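Long-range contact in retinol dehydratase (Spodoptera frugiperda, PDB 1FMJ), which converts retinol to anhydroretinol, a dehydration carried out on a sulfotransferase fold that binds adenosine-3'-5'-diphosphate beside the retinol: residues 74-82 / 248-256. Residues are numbered along the deposited sequence; the frame is centred on the assembly and turned at random.
Sequences SGTTMTQEL and YEDYLKDLP. With HG (mercury (II) ion), chain C; A3P (adenosine-3'-5'-diphosphate), chain G.
Tyr251 and Met78 run past each other in opposite directions, the methionine CE resting obliquely against the tyrosine ring, 3.6 Å from CD1, and SD lying 4.8 Å from the ring centroid, also obliquely. Tyr251 reaches on to Thr79 and gives its hydroxyl proton to OG1 (OH to OG1 2.7 Å), the acceptor lying in the ring plane at the edge. Thr79 OG1 in turn donates to Gly75 O at 2.9 Å, a short chain of hydrogen bonds ending on the carbonyl of the N-cap residue Gly75. Met78 is extended as far as SD, then bent at chi3 (72°), which tucks CE between Tyr251 and the adenine of the nucleotide; its CG lies 3.4 Å from A3P C5. The same SD also sits at the edge of the Tyr248 ring, 3.7 Å from CE1, so it makes Met-aromatic contacts with both tyrosines. With CG anti to the backbone N (chi1 170°), Tyr248 donates from OH to A3P N3 (2.9 Å), which lies at the edge of the tyrosine ring, in its plane, while its CB covers Ser74 O, a buried carbonyl oxygen with no hydrogen-bond partner in the model. Gly75, Thr76 and Thr77 hold the 5'-phosphate in the P-loop-like manner of sulfotransferases, through backbone N-H groups and both threonine hydroxyls. Leu82 CD1 extends the apolar layer to Leu255. Strand 179-184 touches Thr79 and Tyr251 through Leu183, strand 66-70 backs Thr79 through Val68, and Ile262 of helix 255-265 meets both Leu82 and Tyr251.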
loop_
_atom_site.group_PDB
_atom_site.type_symbol
_atom_site.label_atom_id
_atom_site.label_comp_id
_atom_site.label_asym_id
_atom_site.label_seq_id
_atom_site.Cartn_x
_atom_site.Cartn_y
_atom_site.Cartn_z
ATOM N N SER A 74 -1.484 0.209 -5.863
ATOM C CA SER A 74 -0.886 0.860 -7.017
ATOM C C SER A 74 0.222 0.052 -7.667
ATOM O O SER A 74 0.892 0.548 -8.571
ATOM C CB SER A 74 -0.329 2.223 -6.613
ATOM O OG SER A 74 -1.360 3.070 -6.151
ATOM N N GLY A 75 0.432 -1.175 -7.206
ATOM C CA GLY A 75 1.481 -2.007 -7.785
ATOM C C GLY A 75 2.662 -2.302 -6.871
ATOM O O GLY A 75 3.753 -2.636 -7.331
ATOM N N THR A 76 2.445 -2.200 -5.564
ATOM C CA THR A 76 3.512 -2.442 -4.594
ATOM C C THR A 76 4.051 -3.879 -4.589
ATOM O O THR A 76 5.265 -4.090 -4.560
ATOM C CB THR A 76 3.033 -2.108 -3.166
ATOM O OG1 THR A 76 2.243 -0.917 -3.199
ATOM C CG2 THR A 76 4.215 -1.887 -2.233
ATOM N N THR A 77 3.156 -4.862 -4.618
ATOM C CA THR A 77 3.578 -6.265 -4.569
ATOM C C THR A 77 4.516 -6.645 -5.706
ATOM O O THR A 77 5.551 -7.267 -5.472
ATOM C CB THR A 77 2.371 -7.216 -4.577
ATOM O OG1 THR A 77 1.383 -6.735 -3.658
ATOM C CG2 THR A 77 2.802 -8.615 -4.143
ATOM N N MET A 78 4.152 -6.275 -6.934
ATOM C CA MET A 78 4.970 -6.554 -8.112
ATOM C C MET A 78 6.353 -5.984 -7.899
ATOM O O MET A 78 7.364 -6.672 -8.046
ATOM C CB MET A 78 4.403 -5.866 -9.349
ATOM C CG MET A 78 3.001 -6.240 -9.702
ATOM S SD MET A 78 2.436 -5.180 -11.003
ATOM C CE MET A 78 3.396 -5.823 -12.386
ATOM N N THR A 79 6.376 -4.696 -7.576
ATOM C CA THR A 79 7.613 -3.966 -7.350
ATOM C C THR A 79 8.451 -4.630 -6.266
ATOM O O THR A 79 9.664 -4.767 -6.412
ATOM C CB THR A 79 7.321 -2.513 -6.935
ATOM O OG1 THR A 79 6.461 -1.906 -7.903
ATOM C CG2 THR A 79 8.618 -1.708 -6.845
ATOM N N GLN A 80 7.810 -5.041 -5.176
ATOM C CA GLN A 80 8.546 -5.694 -4.094
ATOM C C GLN A 80 9.268 -6.936 -4.593
ATOM O O GLN A 80 10.410 -7.184 -4.230
ATOM C CB GLN A 80 7.609 -6.103 -2.962
ATOM C CG GLN A 80 7.165 -4.956 -2.094
ATOM C CD GLN A 80 6.207 -5.396 -1.027
ATOM O OE1 GLN A 80 6.580 -6.113 -0.104
ATOM N NE2 GLN A 80 4.957 -4.972 -1.148
ATOM N N GLU A 81 8.588 -7.717 -5.421
ATOM C CA GLU A 81 9.167 -8.945 -5.948
ATOM C C GLU A 81 10.321 -8.643 -6.880
ATOM O O GLU A 81 11.391 -9.252 -6.767
ATOM C CB GLU A 81 8.104 -9.765 -6.677
ATOM C CG GLU A 81 8.591 -11.134 -7.150
ATOM C CD GLU A 81 8.801 -12.134 -6.019
ATOM O OE1 GLU A 81 9.120 -13.303 -6.322
ATOM O OE2 GLU A 81 8.647 -11.765 -4.835
ATOM N N LEU A 82 10.106 -7.706 -7.803
ATOM C CA LEU A 82 11.149 -7.322 -8.746
ATOM C C LEU A 82 12.379 -6.842 -7.985
ATOM O O LEU A 82 13.492 -7.320 -8.212
ATOM C CB LEU A 82 10.659 -6.197 -9.661
ATOM C CG LEU A 82 9.557 -6.537 -10.659
ATOM C CD1 LEU A 82 9.122 -5.267 -11.400
ATOM C CD2 LEU A 82 10.064 -7.584 -11.631
ATOM N N TYR A 248 2.060 2.253 -12.530
ATOM C CA TYR A 248 1.585 0.883 -12.670
ATOM C C TYR A 248 1.244 0.547 -14.121
ATOM O O TYR A 248 1.468 -0.569 -14.581
ATOM C CB TYR A 248 0.359 0.681 -11.788
ATOM C CG TYR A 248 -0.364 -0.626 -12.022
ATOM C CD1 TYR A 248 0.169 -1.838 -11.581
ATOM C CD2 TYR A 248 -1.578 -0.648 -12.695
ATOM C CE1 TYR A 248 -0.504 -3.043 -11.805
ATOM C CE2 TYR A 248 -2.253 -1.837 -12.921
ATOM C CZ TYR A 248 -1.716 -3.025 -12.476
ATOM O OH TYR A 248 -2.416 -4.188 -12.694
ATOM N N GLU A 249 0.696 1.515 -14.837
ATOM C CA GLU A 249 0.332 1.302 -16.225
ATOM C C GLU A 249 1.541 0.908 -17.084
ATOM O O GLU A 249 1.436 0.031 -17.947
ATOM C CB GLU A 249 -0.333 2.557 -16.796
ATOM C CG GLU A 249 -1.739 2.852 -16.259
ATOM C CD GLU A 249 -1.762 3.358 -14.823
ATOM O OE1 GLU A 249 -0.737 3.896 -14.353
ATOM O OE2 GLU A 249 -2.821 3.240 -14.171
ATOM N N ASP A 250 2.685 1.542 -16.847
ATOM C CA ASP A 250 3.872 1.225 -17.626
ATOM C C ASP A 250 4.332 -0.215 -17.447
ATOM O O ASP A 250 4.955 -0.780 -18.342
ATOM C CB ASP A 250 5.004 2.204 -17.305
ATOM C CG ASP A 250 4.712 3.607 -17.826
ATOM O OD1 ASP A 250 4.141 3.715 -18.934
ATOM O OD2 ASP A 250 5.057 4.596 -17.146
ATOM N N TYR A 251 4.013 -0.807 -16.297
ATOM C CA TYR A 251 4.361 -2.200 -16.021
ATOM C C TYR A 251 3.628 -3.103 -17.016
ATOM O O TYR A 251 4.161 -4.118 -17.461
ATOM C CB TYR A 251 3.918 -2.597 -14.605
ATOM C CG TYR A 251 4.902 -2.319 -13.481
ATOM C CD1 TYR A 251 4.480 -2.357 -12.151
ATOM C CD2 TYR A 251 6.251 -2.058 -13.736
ATOM C CE1 TYR A 251 5.367 -2.144 -11.102
ATOM C CE2 TYR A 251 7.159 -1.844 -12.680
ATOM C CZ TYR A 251 6.703 -1.889 -11.368
ATOM O OH TYR A 251 7.565 -1.684 -10.321
ATOM N N LEU A 252 2.392 -2.722 -17.339
ATOM C CA LEU A 252 1.548 -3.477 -18.259
ATOM C C LEU A 252 1.874 -3.197 -19.724
ATOM O O LEU A 252 1.587 -4.022 -20.597
ATOM C CB LEU A 252 0.070 -3.150 -18.007
ATOM C CG LEU A 252 -0.433 -3.230 -16.564
ATOM C CD1 LEU A 252 -1.922 -2.908 -16.534
ATOM C CD2 LEU A 252 -0.170 -4.617 -16.001
ATOM N N LYS A 253 2.455 -2.035 -20.007
ATOM C CA LYS A 253 2.788 -1.720 -21.386
ATOM C C LYS A 253 4.151 -2.301 -21.762
ATOM O O LYS A 253 4.299 -2.907 -22.826
ATOM C CB LYS A 253 2.780 -0.206 -21.624
ATOM C CG LYS A 253 2.904 0.158 -23.104
ATOM C CD LYS A 253 3.257 1.624 -23.330
ATOM C CE LYS A 253 3.559 1.888 -24.803
ATOM N NZ LYS A 253 4.168 3.229 -25.023
ATOM N N ASP A 254 5.139 -2.135 -20.884
ATOM C CA ASP A 254 6.483 -2.645 -21.151
ATOM C C ASP A 254 7.217 -3.002 -19.854
ATOM O O ASP A 254 8.060 -2.239 -19.382
ATOM C CB ASP A 254 7.291 -1.592 -21.921
ATOM C CG ASP A 254 8.517 -2.173 -22.599
ATOM O OD1 ASP A 254 9.077 -3.163 -22.090
ATOM O OD2 ASP A 254 8.932 -1.627 -23.641
ATOM N N LEU A 255 6.904 -4.166 -19.291
ATOM C CA LEU A 255 7.537 -4.600 -18.047
ATOM C C LEU A 255 9.047 -4.744 -18.203
ATOM O O LEU A 255 9.802 -4.349 -17.314
ATOM C CB LEU A 255 6.921 -5.917 -17.559
ATOM C CG LEU A 255 7.292 -6.335 -16.131
ATOM C CD1 LEU A 255 6.984 -5.190 -15.160
ATOM C CD2 LEU A 255 6.515 -7.582 -15.730
ATOM N N PRO A 256 9.512 -5.318 -19.333
ATOM C CA PRO A 256 10.953 -5.481 -19.559
ATOM C C PRO A 256 11.672 -4.141 -19.433
ATOM O O PRO A 256 12.735 -4.050 -18.820
ATOM C CB PRO A 256 11.016 -6.034 -20.975
ATOM C CG PRO A 256 9.795 -6.893 -21.034
ATOM C CD PRO A 256 8.744 -6.000 -20.392
HETATM HG HG HG C . 8.342 0.408 -18.599
HETATM P P1 A3P G . -6.289 -4.913 -9.238
HETATM O O1P A3P G . -7.129 -4.874 -8.028
HETATM O O2P A3P G . -6.278 -6.260 -9.846
HETATM O O3P A3P G . -6.757 -3.926 -10.222
HETATM P P2 A3P G . -0.635 -3.423 -4.406
HETATM O O4P A3P G . 0.357 -4.508 -4.480
HETATM O O5P A3P G . 0.035 -2.111 -4.278
HETATM O O6P A3P G . -1.562 -3.663 -3.263
HETATM O "O5'" A3P G . -1.478 -3.411 -5.741
HETATM C "C5'" A3P G . -2.263 -4.524 -6.140
HETATM C "C4'" A3P G . -2.746 -4.366 -7.585
HETATM O "O4'" A3P G . -1.698 -4.869 -8.462
HETATM C "C3'" A3P G . -3.976 -5.223 -7.889
HETATM O "O3'" A3P G . -4.799 -4.518 -8.847
HETATM C "C2'" A3P G . -3.331 -6.511 -8.359
HETATM O "O2'" A3P G . -4.160 -7.488 -8.980
HETATM C "C1'" A3P G . -2.221 -5.954 -9.236
HETATM N N9 A3P G . -1.167 -6.939 -9.510
HETATM C C8 A3P G . -0.493 -7.776 -8.634
HETATM N N7 A3P G . 0.404 -8.547 -9.188
HETATM C C5 A3P G . 0.334 -8.208 -10.533
HETATM C C6 A3P G . 1.037 -8.663 -11.703
HETATM N N6 A3P G . 1.988 -9.601 -11.666
HETATM N N1 A3P G . 0.711 -8.092 -12.931
HETATM C C2 A3P G . -0.259 -7.124 -13.012
HETATM N N3 A3P G . -0.993 -6.613 -11.976
HETATM C C4 A3P G . -0.644 -7.204 -10.758
#